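Local coordinates for probable TonB-dependent siderophore receptor PirA (Acinetobacter baumannii, PDB 5FR8), which probably takes iron up across the outer membrane by binding iron-chelating siderophores, and may bind ferric enterobactin with micromolar affinity, at residues A578-F583 and M604-K609; Q84-G89 and S616-Y621; Y644-S649 and P672-S677; D538-G543 and L570-T575. One frame throughout, in Å; residues are numbered along the deposited sequence.

Contact 1 of 4, residues A578-F583 and M604-K609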
loop_
_atom_site.group_PDB
_atom_site.type_symbol
_atom_site.label_atom_id
_atom_site.label_comp_id
_atom_site.label_asym_id
_atom_site.label_seq_id
_atom_site.Cartn_x
_atom_site.Cartn_y
_atom_site.Cartn_z
ATOM N N ALA A 578 1.680 -7.205 18.647
ATOM C CA ALA A 578 1.865 -5.750 18.542
ATOM C C ALA A 578 0.548 -5.123 18.960
ATOM O O ALA A 578 -0.503 -5.775 18.851
ATOM C CB ALA A 578 2.237 -5.331 17.123
ATOM N N LEU A 579 0.608 -3.890 19.466
ATOM C CA LEU A 579 -0.596 -3.165 19.882
ATOM C C LEU A 579 -0.753 -1.859 19.127
ATOM O O LEU A 579 0.087 -0.996 19.192
ATOM C CB LEU A 579 -0.587 -2.850 21.386
ATOM C CG LEU A 579 -1.719 -1.884 21.778
ATOM C CD1 LEU A 579 -3.086 -2.524 21.558
ATOM C CD2 LEU A 579 -1.609 -1.402 23.217
ATOM N N ILE A 580 -1.878 -1.708 18.454
ATOM C CA ILE A 580 -2.243 -0.438 17.864
ATOM C C ILE A 580 -3.518 0.105 18.509
ATOM O O ILE A 580 -4.471 -0.667 18.796
ATOM C CB ILE A 580 -2.435 -0.599 16.349
ATOM C CG1 ILE A 580 -1.053 -0.750 15.673
ATOM C CG2 ILE A 580 -3.212 0.565 15.775
ATOM C CD1 ILE A 580 -0.200 0.496 15.656
ATOM N N GLN A 581 -3.543 1.423 18.734
ATOM C CA GLN A 581 -4.724 2.051 19.337
ATOM C C GLN A 581 -4.755 3.539 19.084
ATOM O O GLN A 581 -3.704 4.166 18.982
ATOM C CB GLN A 581 -4.771 1.790 20.851
ATOM C CG GLN A 581 -6.131 2.052 21.493
ATOM C CD GLN A 581 -6.163 1.714 22.969
ATOM O OE1 GLN A 581 -7.243 1.559 23.569
ATOM N NE2 GLN A 581 -4.982 1.589 23.573
ATOM N N GLY A 582 -5.956 4.107 19.004
ATOM C CA GLY A 582 -6.083 5.530 18.744
ATOM C C GLY A 582 -7.507 5.997 18.572
ATOM O O GLY A 582 -8.464 5.233 18.770
ATOM N N PHE A 583 -7.647 7.252 18.157
ATOM C CA PHE A 583 -8.959 7.848 17.897
ATOM C C PHE A 583 -8.995 8.496 16.509
ATOM O O PHE A 583 -8.016 9.063 16.046
ATOM C CB PHE A 583 -9.254 8.887 18.942
ATOM C CG PHE A 583 -9.674 8.311 20.256
ATOM C CD1 PHE A 583 -8.730 7.866 21.176
ATOM C CD2 PHE A 583 -11.016 8.235 20.587
ATOM C CE1 PHE A 583 -9.119 7.344 22.395
ATOM C CE2 PHE A 583 -11.414 7.714 21.807
ATOM C CZ PHE A 583 -10.461 7.267 22.709
ATOM N N MET A 604 -2.483 6.611 19.956
ATOM C CA MET A 604 -2.162 6.386 21.366
ATOM C C MET A 604 -1.122 5.311 21.487
ATOM O O MET A 604 -0.358 5.327 22.416
ATOM C CB MET A 604 -3.386 5.898 22.149
ATOM C CG MET A 604 -4.243 6.980 22.757
ATOM S SD MET A 604 -5.567 6.356 23.846
ATOM C CE MET A 604 -6.545 5.391 22.698
ATOM N N ASP A 605 -1.107 4.350 20.585
ATOM C CA ASP A 605 -0.218 3.210 20.741
ATOM C C ASP A 605 0.177 2.597 19.414
ATOM O O ASP A 605 -0.676 2.325 18.549
ATOM C CB ASP A 605 -0.867 2.106 21.568
ATOM C CG ASP A 605 -1.110 2.510 23.000
ATOM O OD1 ASP A 605 -0.141 2.946 23.671
ATOM O OD2 ASP A 605 -2.276 2.362 23.449
ATOM N N SER A 606 1.477 2.394 19.265
ATOM C CA SER A 606 2.025 1.606 18.190
ATOM C C SER A 606 3.264 0.957 18.740
ATOM O O SER A 606 4.332 1.557 18.733
ATOM C CB SER A 606 2.408 2.471 16.981
ATOM O OG SER A 606 2.788 1.662 15.856
ATOM N N LYS A 607 3.152 -0.265 19.216
ATOM C CA LYS A 607 4.325 -0.879 19.771
ATOM C C LYS A 607 4.243 -2.388 19.680
ATOM O O LYS A 607 3.203 -2.959 19.926
ATOM C CB LYS A 607 4.509 -0.406 21.213
ATOM C CG LYS A 607 3.353 -0.784 22.108
ATOM C CD LYS A 607 3.369 -0.011 23.414
ATOM C CE LYS A 607 2.143 -0.367 24.252
ATOM N NZ LYS A 607 1.981 0.589 25.381
ATOM N N ASP A 608 5.346 -3.013 19.269
ATOM C CA ASP A 608 5.512 -4.440 19.411
ATOM C C ASP A 608 5.809 -4.733 20.892
ATOM O O ASP A 608 6.609 -4.077 21.524
ATOM C CB ASP A 608 6.644 -4.944 18.526
ATOM C CG ASP A 608 6.970 -6.426 18.766
ATOM O OD1 ASP A 608 6.096 -7.311 18.580
ATOM O OD2 ASP A 608 8.120 -6.703 19.154
ATOM N N LYS A 609 5.150 -5.732 21.445
ATOM C CA LYS A 609 5.253 -5.988 22.867
ATOM C C LYS A 609 6.567 -6.695 23.216
ATOM O O LYS A 609 6.792 -7.026 24.369
ATOM C CB LYS A 609 4.014 -6.768 23.347
ATOM C CG LYS A 609 2.869 -5.877 23.868
ATOM C CD LYS A 609 2.915 -5.712 25.403
ATOM C CE LYS A 609 1.585 -5.223 26.004
ATOM N NZ LYS A 609 0.368 -5.882 25.413
#

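Contact 2 of 4, residues Q84-G89 and S616-Y621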
loop_
_atom_site.group_PDB
_atom_site.type_symbol
_atom_site.label_atom_id
_atom_site.label_comp_id
_atom_site.label_asym_id
_atom_site.label_seq_id
_atom_site.Cartn_x
_atom_site.Cartn_y
_atom_site.Cartn_z
ATOM N N GLN A 84 4.289 4.963 1.079
ATOM C CA GLN A 84 3.075 4.450 0.463
ATOM C C GLN A 84 1.976 4.380 1.497
ATOM O O GLN A 84 2.223 4.664 2.657
ATOM C CB GLN A 84 3.364 3.094 -0.229
ATOM C CG GLN A 84 3.849 1.972 0.688
ATOM C CD GLN A 84 4.817 0.997 0.024
ATOM O OE1 GLN A 84 5.992 1.241 -0.014
ATOM N NE2 GLN A 84 4.313 -0.138 -0.466
ATOM N N ILE A 85 0.764 4.034 1.082
ATOM C CA ILE A 85 -0.437 4.201 1.935
ATOM C C ILE A 85 -0.429 3.288 3.147
ATOM O O ILE A 85 -0.424 2.072 3.032
ATOM C CB ILE A 85 -1.740 3.903 1.163
ATOM C CG1 ILE A 85 -1.956 4.937 0.058
ATOM C CG2 ILE A 85 -2.931 3.915 2.106
ATOM C CD1 ILE A 85 -2.971 4.508 -0.966
ATOM N N ASP A 86 -0.446 3.896 4.313
ATOM C CA ASP A 86 -0.491 3.178 5.584
ATOM C C ASP A 86 -1.843 3.432 6.267
ATOM O O ASP A 86 -2.340 4.561 6.267
ATOM C CB ASP A 86 0.659 3.693 6.459
ATOM C CG ASP A 86 0.619 3.151 7.867
ATOM O OD1 ASP A 86 -0.330 3.503 8.598
ATOM O OD2 ASP A 86 1.555 2.394 8.224
ATOM N N ILE A 87 -2.434 2.404 6.857
ATOM C CA ILE A 87 -3.708 2.575 7.546
ATOM C C ILE A 87 -3.630 2.264 9.041
ATOM O O ILE A 87 -3.381 1.139 9.449
ATOM C CB ILE A 87 -4.778 1.684 6.936
ATOM C CG1 ILE A 87 -5.045 2.085 5.502
ATOM C CG2 ILE A 87 -6.088 1.830 7.704
ATOM C CD1 ILE A 87 -5.967 1.104 4.805
ATOM N N ARG A 88 -3.864 3.272 9.863
ATOM C CA ARG A 88 -3.815 3.116 11.327
ATOM C C ARG A 88 -2.497 2.586 11.847
ATOM O O ARG A 88 -2.450 1.971 12.916
ATOM C CB ARG A 88 -4.952 2.256 11.803
ATOM C CG ARG A 88 -6.271 3.008 11.729
ATOM C CD ARG A 88 -7.436 2.101 12.047
ATOM N NE ARG A 88 -8.694 2.806 11.947
ATOM C CZ ARG A 88 -9.874 2.246 12.156
ATOM N NH1 ARG A 88 -9.944 0.948 12.458
ATOM N NH2 ARG A 88 -10.972 2.988 12.071
ATOM N N GLY A 89 -1.422 2.890 11.118
ATOM C CA GLY A 89 -0.067 2.639 11.595
ATOM C C GLY A 89 0.311 1.178 11.624
ATOM O O GLY A 89 1.121 0.756 12.453
ATOM N N SER A 616 5.481 1.283 12.471
ATOM C CA SER A 616 5.515 2.096 11.274
ATOM C C SER A 616 5.605 3.586 11.637
ATOM O O SER A 616 4.837 4.084 12.419
ATOM C CB SER A 616 4.249 1.826 10.496
ATOM O OG SER A 616 4.017 2.885 9.620
ATOM N N LEU A 617 6.549 4.297 11.062
ATOM C CA LEU A 617 6.782 5.678 11.423
ATOM C C LEU A 617 5.622 6.555 10.957
ATOM O O LEU A 617 5.464 6.778 9.781
ATOM C CB LEU A 617 8.087 6.155 10.780
ATOM C CG LEU A 617 9.417 5.956 11.513
ATOM C CD1 LEU A 617 9.367 4.775 12.453
ATOM C CD2 LEU A 617 10.559 5.789 10.514
ATOM N N VAL A 618 4.824 7.050 11.893
ATOM C CA VAL A 618 3.668 7.897 11.579
ATOM C C VAL A 618 3.472 8.924 12.679
ATOM O O VAL A 618 3.774 8.657 13.844
ATOM C CB VAL A 618 2.355 7.113 11.495
ATOM C CG1 VAL A 618 2.455 5.993 10.460
ATOM C CG2 VAL A 618 1.967 6.571 12.861
ATOM N N PRO A 619 2.972 10.112 12.308
ATOM C CA PRO A 619 2.861 11.166 13.301
ATOM C C PRO A 619 1.924 10.716 14.426
ATOM O O PRO A 619 1.016 9.958 14.187
ATOM C CB PRO A 619 2.267 12.341 12.505
ATOM C CG PRO A 619 2.577 12.045 11.075
ATOM C CD PRO A 619 2.516 10.548 10.977
ATOM N N ILE A 620 2.173 11.177 15.638
ATOM C CA ILE A 620 1.362 10.812 16.768
ATOM C C ILE A 620 -0.046 11.379 16.606
ATOM O O ILE A 620 -1.027 10.747 17.035
ATOM C CB ILE A 620 2.004 11.276 18.091
ATOM C CG1 ILE A 620 1.195 10.767 19.275
ATOM C CG2 ILE A 620 2.139 12.787 18.160
ATOM C CD1 ILE A 620 1.893 11.015 20.586
ATOM N N TYR A 621 -0.153 12.559 15.981
ATOM C CA TYR A 621 -1.457 13.077 15.550
ATOM C C TYR A 621 -1.367 13.672 14.141
ATOM O O TYR A 621 -0.291 14.040 13.655
ATOM C CB TYR A 621 -2.015 14.082 16.546
ATOM C CG TYR A 621 -1.405 15.464 16.492
ATOM C CD1 TYR A 621 -1.797 16.384 15.535
ATOM C CD2 TYR A 621 -0.470 15.869 17.433
ATOM C CE1 TYR A 621 -1.241 17.658 15.491
ATOM C CE2 TYR A 621 0.085 17.136 17.400
ATOM C CZ TYR A 621 -0.303 18.022 16.425
ATOM O OH TYR A 621 0.242 19.289 16.405
#

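Contact 3 of 4, residues Y644-S649 and P672-S677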
loop_
_atom_site.group_PDB
_atom_site.type_symbol
_atom_site.label_atom_id
_atom_site.label_comp_id
_atom_site.label_asym_id
_atom_site.label_seq_id
_atom_site.Cartn_x
_atom_site.Cartn_y
_atom_site.Cartn_z
ATOM N N TYR A 644 0.753 17.982 11.294
ATOM C CA TYR A 644 1.333 16.735 11.752
ATOM C C TYR A 644 1.986 16.971 13.088
ATOM O O TYR A 644 2.848 17.831 13.202
ATOM C CB TYR A 644 2.448 16.264 10.806
ATOM C CG TYR A 644 2.087 16.073 9.365
ATOM C CD1 TYR A 644 1.189 15.064 8.965
ATOM C CD2 TYR A 644 2.663 16.870 8.396
ATOM C CE1 TYR A 644 0.844 14.892 7.625
ATOM C CE2 TYR A 644 2.345 16.704 7.051
ATOM C CZ TYR A 644 1.438 15.717 6.678
ATOM O OH TYR A 644 1.144 15.565 5.369
ATOM N N GLY A 645 1.593 16.199 14.098
ATOM C CA GLY A 645 2.370 16.102 15.335
ATOM C C GLY A 645 3.670 15.322 15.109
ATOM O O GLY A 645 4.072 15.067 13.966
ATOM N N ARG A 646 4.307 14.909 16.203
ATOM C CA ARG A 646 5.693 14.444 16.170
ATOM C C ARG A 646 5.862 12.975 15.744
ATOM O O ARG A 646 5.218 12.059 16.291
ATOM C CB ARG A 646 6.339 14.677 17.541
ATOM C CG ARG A 646 6.040 16.054 18.138
ATOM C CD ARG A 646 6.349 16.130 19.629
ATOM N NE ARG A 646 7.758 16.436 19.874
ATOM C CZ ARG A 646 8.643 15.603 20.438
ATOM N NH1 ARG A 646 8.270 14.387 20.855
ATOM N NH2 ARG A 646 9.912 15.990 20.599
ATOM N N GLN A 647 6.762 12.772 14.778
ATOM C CA GLN A 647 7.095 11.434 14.272
ATOM C C GLN A 647 8.329 10.917 14.974
ATOM O O GLN A 647 9.452 11.361 14.658
ATOM C CB GLN A 647 7.372 11.459 12.749
ATOM C CG GLN A 647 6.145 11.246 11.884
ATOM C CD GLN A 647 6.436 10.617 10.526
ATOM O OE1 GLN A 647 7.358 9.801 10.360
ATOM N NE2 GLN A 647 5.613 10.970 9.543
ATOM N N LYS A 648 8.143 10.008 15.928
ATOM C CA LYS A 648 9.296 9.427 16.626
ATOM C C LYS A 648 9.888 8.272 15.829
ATOM O O LYS A 648 9.182 7.567 15.076
ATOM C CB LYS A 648 8.951 8.948 18.038
ATOM C CG LYS A 648 7.791 7.973 18.089
ATOM C CD LYS A 648 7.716 7.137 19.355
ATOM C CE LYS A 648 6.381 6.381 19.306
ATOM N NZ LYS A 648 6.350 5.073 20.036
ATOM N N SER A 649 11.197 8.084 16.001
ATOM C CA SER A 649 11.913 7.003 15.360
ATOM C C SER A 649 11.763 5.751 16.187
ATOM O O SER A 649 11.315 5.824 17.331
ATOM C CB SER A 649 13.384 7.333 15.346
ATOM O OG SER A 649 13.925 7.118 16.639
ATOM N N PRO A 672 17.899 7.481 18.792
ATOM C CA PRO A 672 16.493 7.821 18.634
ATOM C C PRO A 672 16.323 9.323 18.521
ATOM O O PRO A 672 17.001 10.048 19.221
ATOM C CB PRO A 672 15.869 7.295 19.925
ATOM C CG PRO A 672 16.784 6.200 20.355
ATOM C CD PRO A 672 18.134 6.748 20.046
ATOM N N SER A 673 15.453 9.760 17.616
ATOM C CA SER A 673 15.183 11.171 17.375
ATOM C C SER A 673 13.763 11.284 16.876
ATOM O O SER A 673 13.152 10.288 16.515
ATOM C CB SER A 673 16.134 11.760 16.336
ATOM O OG SER A 673 16.262 10.923 15.215
ATOM N N THR A 674 13.239 12.500 16.840
ATOM C CA THR A 674 11.823 12.693 16.623
ATOM C C THR A 674 11.607 13.930 15.793
ATOM O O THR A 674 12.012 14.984 16.177
ATOM C CB THR A 674 11.141 12.886 17.985
ATOM O OG1 THR A 674 11.305 11.695 18.760
ATOM C CG2 THR A 674 9.660 13.209 17.831
ATOM N N VAL A 675 10.937 13.820 14.664
ATOM C CA VAL A 675 10.682 15.004 13.865
ATOM C C VAL A 675 9.688 15.927 14.565
ATOM O O VAL A 675 8.628 15.484 14.975
ATOM C CB VAL A 675 10.098 14.623 12.512
ATOM C CG1 VAL A 675 9.709 15.867 11.741
ATOM C CG2 VAL A 675 11.102 13.785 11.730
ATOM N N LYS A 676 10.027 17.208 14.689
ATOM C CA LYS A 676 9.151 18.180 15.343
ATOM C C LYS A 676 7.931 18.441 14.482
ATOM O O LYS A 676 8.003 18.301 13.264
ATOM C CB LYS A 676 9.925 19.462 15.671
ATOM C CG LYS A 676 11.011 19.202 16.703
ATOM C CD LYS A 676 11.686 20.449 17.268
ATOM C CE LYS A 676 12.820 20.051 18.214
ATOM N NZ LYS A 676 13.560 21.220 18.740
ATOM N N SER A 677 6.801 18.773 15.104
ATOM C CA SER A 677 5.548 18.844 14.370
ATOM C C SER A 677 5.533 20.043 13.441
ATOM O O SER A 677 6.294 20.975 13.627
ATOM C CB SER A 677 4.376 18.899 15.311
ATOM O OG SER A 677 4.595 19.920 16.231
#

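Contact 4 of 4, residues D538-G543 and L570-T575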
loop_
_atom_site.group_PDB
_atom_site.type_symbol
_atom_site.label_atom_id
_atom_site.label_comp_id
_atom_site.label_asym_id
_atom_site.label_seq_id
_atom_site.Cartn_x
_atom_site.Cartn_y
_atom_site.Cartn_z
ATOM N N ASP A 538 1.078 -12.649 15.891
ATOM C CA ASP A 538 1.930 -13.477 15.037
ATOM C C ASP A 538 2.431 -12.788 13.755
ATOM O O ASP A 538 2.504 -13.410 12.693
ATOM C CB ASP A 538 1.179 -14.751 14.679
ATOM C CG ASP A 538 1.088 -15.715 15.840
ATOM O OD1 ASP A 538 2.074 -15.852 16.601
ATOM O OD2 ASP A 538 0.024 -16.334 15.994
ATOM N N LYS A 539 2.793 -11.515 13.845
ATOM C CA LYS A 539 3.369 -10.827 12.685
ATOM C C LYS A 539 4.678 -11.475 12.315
ATOM O O LYS A 539 5.453 -11.828 13.191
ATOM C CB LYS A 539 3.669 -9.371 12.998
ATOM C CG LYS A 539 4.427 -8.676 11.899
ATOM C CD LYS A 539 4.545 -7.206 12.210
ATOM C CE LYS A 539 4.507 -6.355 10.953
ATOM N NZ LYS A 539 5.822 -6.265 10.309
ATOM N N ILE A 540 4.923 -11.614 11.017
ATOM C CA ILE A 540 6.070 -12.366 10.533
ATOM C C ILE A 540 7.246 -11.462 10.388
ATOM O O ILE A 540 7.152 -10.504 9.658
ATOM C CB ILE A 540 5.766 -13.020 9.168
ATOM C CG1 ILE A 540 4.656 -14.074 9.339
ATOM C CG2 ILE A 540 7.020 -13.648 8.583
ATOM C CD1 ILE A 540 4.121 -14.652 8.043
ATOM N N VAL A 541 8.341 -11.753 11.083
ATOM C CA VAL A 541 9.540 -10.919 11.029
ATOM C C VAL A 541 10.820 -11.733 11.250
ATOM O O VAL A 541 10.770 -12.881 11.729
ATOM C CB VAL A 541 9.545 -9.826 12.118
ATOM C CG1 VAL A 541 8.398 -8.864 11.945
ATOM C CG2 VAL A 541 9.560 -10.438 13.519
ATOM N N ALA A 542 11.964 -11.109 10.939
ATOM C CA ALA A 542 13.279 -11.729 11.144
ATOM C C ALA A 542 13.422 -12.253 12.556
ATOM O O ALA A 542 13.337 -11.506 13.513
ATOM C CB ALA A 542 14.405 -10.754 10.843
ATOM N N GLY A 543 13.645 -13.551 12.660
ATOM C CA GLY A 543 13.692 -14.245 13.935
ATOM C C GLY A 543 14.948 -13.962 14.744
ATOM O O GLY A 543 15.925 -13.394 14.239
ATOM N N LEU A 570 19.134 -18.427 11.721
ATOM C CA LEU A 570 17.850 -17.851 12.117
ATOM C C LEU A 570 16.842 -18.116 11.018
ATOM O O LEU A 570 17.218 -18.340 9.871
ATOM C CB LEU A 570 17.994 -16.338 12.299
ATOM C CG LEU A 570 19.066 -15.901 13.301
ATOM C CD1 LEU A 570 19.457 -14.438 13.105
ATOM C CD2 LEU A 570 18.596 -16.181 14.726
ATOM N N ARG A 571 15.565 -18.060 11.344
ATOM C CA ARG A 571 14.556 -18.110 10.300
ATOM C C ARG A 571 13.412 -17.127 10.554
ATOM O O ARG A 571 13.109 -16.786 11.689
ATOM C CB ARG A 571 14.016 -19.541 10.162
ATOM C CG ARG A 571 13.687 -20.199 11.481
ATOM C CD ARG A 571 12.867 -21.471 11.313
ATOM N NE ARG A 571 11.831 -21.564 12.346
ATOM C CZ ARG A 571 10.943 -22.544 12.435
ATOM N NH1 ARG A 571 10.954 -23.534 11.554
ATOM N NH2 ARG A 571 10.042 -22.530 13.409
ATOM N N TRP A 572 12.759 -16.687 9.492
ATOM C CA TRP A 572 11.565 -15.898 9.651
ATOM C C TRP A 572 10.658 -16.582 10.688
ATOM O O TRP A 572 10.569 -17.806 10.746
ATOM C CB TRP A 572 10.860 -15.693 8.297
ATOM C CG TRP A 572 11.634 -14.803 7.306
ATOM C CD1 TRP A 572 12.521 -15.215 6.348
ATOM C CD2 TRP A 572 11.579 -13.367 7.203
ATOM N NE1 TRP A 572 13.024 -14.132 5.672
ATOM C CE2 TRP A 572 12.455 -12.988 6.169
ATOM C CE3 TRP A 572 10.870 -12.371 7.882
ATOM C CZ2 TRP A 572 12.626 -11.671 5.791
ATOM C CZ3 TRP A 572 11.046 -11.064 7.508
ATOM C CH2 TRP A 572 11.919 -10.723 6.474
ATOM N N GLU A 573 9.983 -15.789 11.511
ATOM C CA GLU A 573 9.184 -16.344 12.598
ATOM C C GLU A 573 8.065 -15.401 12.975
ATOM O O GLU A 573 8.233 -14.199 12.906
ATOM C CB GLU A 573 10.079 -16.634 13.794
ATOM C CG GLU A 573 10.363 -18.116 13.966
ATOM C CD GLU A 573 11.801 -18.409 14.366
ATOM O OE1 GLU A 573 12.581 -17.447 14.580
ATOM O OE2 GLU A 573 12.154 -19.612 14.466
ATOM N N ASN A 574 6.906 -15.934 13.333
ATOM C CA ASN A 574 5.830 -15.069 13.766
ATOM C C ASN A 574 6.116 -14.713 15.218
ATOM O O ASN A 574 6.366 -15.623 16.008
ATOM C CB ASN A 574 4.412 -15.689 13.690
ATOM C CG ASN A 574 4.336 -16.984 12.889
ATOM O OD1 ASN A 574 3.856 -16.990 11.779
ATOM N ND2 ASN A 574 4.763 -18.092 13.478
ATOM N N THR A 575 6.085 -13.408 15.551
ATOM C CA THR A 575 6.334 -12.903 16.898
ATOM C C THR A 575 4.986 -12.521 17.540
ATOM O O THR A 575 4.074 -12.029 16.835
ATOM C CB THR A 575 7.285 -11.684 16.852
ATOM O OG1 THR A 575 7.672 -11.308 18.197
ATOM C CG2 THR A 575 6.623 -10.497 16.120
#

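Contact 1 of 4, residues A578-F583 and M604-K609
The carbonyl oxygen of Gln581 is gripped by two consecutive amides of the opposite strand. Met604 N lies 2.9 Å from Gln581 O and Asp605 N 3.1 Å from the same oxygen, both arriving from one face of the carbonyl plane. Gln581 N answers with a bond to Asp605 O, and two residues along, at the next hydrogen-bonded pair, Leu579 and Lys607 exchange two backbone bonds, of which Leu579 N to Lys607 O, at 2.8 Å, is nearly straight (168°). Beside this backbone scaffold the side chains of Gln581 and Asp605 run together, pointing the same way. With CG anti to the backbone N (chi1 -164°) and the rest of the chain extended, Gln581 carries NE2 to 2.8 Å from Asp605 OD2, in the plane of its own amide and almost in line with the C-O bond of the carboxylate, though the bond is bent at the hydrogen (136°). Trp531 NE1 binds the amide oxygen, so both ends of the amide are tied down. A long salt bridge from Lys607 may steady the other carboxylate oxygen. Met604 bends at its last torsion, laying CE 3.6 Å from Gln581 CG and SD at the edge of the Phe583 ring, 5.3 Å from its centroid. Trp531 meets that same ring edge to face. On the other side of the strands, Ile580 CD1 packs 3.5 Å from Ser606 CB. Two residues facing one is the classic beta bulge, here set in an antiparallel hairpin of the TonB-dependent receptor barrel and flanked by a Met-aromatic contact.

Contact 2 of 4, residues Q84-G89 and S616-Y621
Asp86 CG and Ser616 OG both stand anti to their backbone N (chi1 173° for Asp86, 159° for Ser616), and this brings carboxylate and hydroxyl together between plug and barrel. Ser616 OG donates to Asp86 OD2 over 2.9 Å, coming from above the carboxylate plane rather than within it. Gly91 N is a second donor to that oxygen. Asp86 OD1 turns back on its own chain, taking the amide of Gly89 (N to OD1 2.8 Å) on its syn lone pair. The closure is an Asx motif, which closes the turn at the end of plug strand 84-87; the positive phi of Gly89, 72°, suits a glycine there. The carboxylate is thus probably held in place by the plug's own backbone where it meets a loop that joins barrel strands 594-608 and 621-630. Looser contacts flank the bond: Ser616 CB rests 3.8 Å from Gly89 O, and Val618 crosses Asp86 at about a right angle, its CG1 4.3 Å from Gly89 CA. Next to these, Leu617 O receives Thr71 OG1 of the partner plug strand, 68-71, while Arg88 forms salt bridges to barrel residues Glu515 and Glu584.

Contact 3 of 4, residues Y644-S649 and P672-S677
Segments 644-649 and 672-677 run antiparallel, end-to-end directions 177° apart, and Gln647 and Val675 form a hydrogen-bonded pair in which Val675 N lies 2.9 Å from Gln647 O and Gln647 N reaches Val675 O in the carbonyl plane. Beyond it Ser649 N meets Ser673 O at 3.0 Å, almost head-on to the carbonyl. The return bond of that pair is made by a side chain: Ser649 OG, set between backbone N and carbonyl carbon (chi1 76°), accepts Ser673 N over 3.2 Å. The carbonyl of Ser649 is instead taken by Gln651 NE2. Thr674 carries much of the side-chain contact. Its methyl CG2 lies over one face of the Arg646 guanidinium, offset toward the rim and 3.5 Å from Arg646 NH1; the bend of the arginine at chi3 (85°) folds the flat group back across the threonine, the two side chains crossing at about a right angle. From the other branch of Thr674, OG1 touches Lys648 CB at 3.7 Å. On the opposite face Gln647 CB lies 4.2 Å from Val675 CB. Pro619 also packs against the glutamine. The hydroxyl of Ser673 turns to Ser715 OG. Arg646 NH2 and Lys676 NZ stand 6.6 Å apart, without their charged atoms touching. Cohesion therefore rests on backbone bonds and one serine standing in for a carbonyl, while the cationic groups contribute mainly through their aliphatic and flat surfaces.

Contact 4 of 4, residues D538-G543 and L570-T575
Thr575 N to Lys539 O, at 2.9 Å, opens a set of backbone hydrogen bonds that ties strand 539-541 to strand 573-575. The Val541-Glu573 pair adds two more, Val541 N to Glu573 O being almost straight (176°) and Glu573 N to Val541 O measuring 3.0 Å. The short strands are antiparallel but strongly splayed, their directions 129° apart. Packing between side chains works on both faces. On one, Val541 CG2 and Thr575 CG2 meet obliquely at 3.9 Å; on the other, Ile540 runs alongside Asn574. At the corner before the strand Asp538 CB lies 3.5 Å from Asn574 CB. Trp572 packs against the backbone of 541-542 in the partner segment. Its first torsion holds the indole beside the backbone N (chi1 -68°), which brings CE3 to 3.4 Å from Val541 C, against the peptide leading into Ala542, while the Ile540 side chain crosses that of Trp572 at about a right angle, with CG2 nearest the ring. Leu570 brings both of its methyls up to Gly543 O. The charged interaction is local to 570-575: Arg571 NE donates to Glu573 OE2 over 2.9 Å, within the guanidinium plane but from above the carboxylate plane. The salt bridge probably helps fix the glutamate, whose other oxygen, OE1, sits 3.5 Å from Gly543 CA. Around the contact, strand 498-501 pairs with the Leu570 end and sends Leu500 against Trp572, helix 474-477 sets Gln476 against Ile540 and Trp572, and Tyr112 meets the indole from the plug.

How the contacts relate
Contacts 1, 3 and 4 join neighbouring barrel strands and are partly buried, contact 3 having the most exposed residues, whereas contact 2 fastens the plug to a barrel loop and is buried. Strand 564-591 is shared by contacts 1 and 4, which touch where Asp608 approaches Thr575. Contact 1 also bears on contact 2, since Ile580 packs against the backbone of Arg88 and Gly89. Contacts 2 and 3 meet through probable backbone hydrogen bonds, Tyr621 O with Gly645 N and Ile620 N with Arg646 O. Chemistry follows place: one carboxylate-hydroxyl bond inside, longer backbone pairing ending in a bulge in contact 1, shorter pairing with exposed cations in contact 3, and splayed strands with an indole packed on the backbone in contact 4.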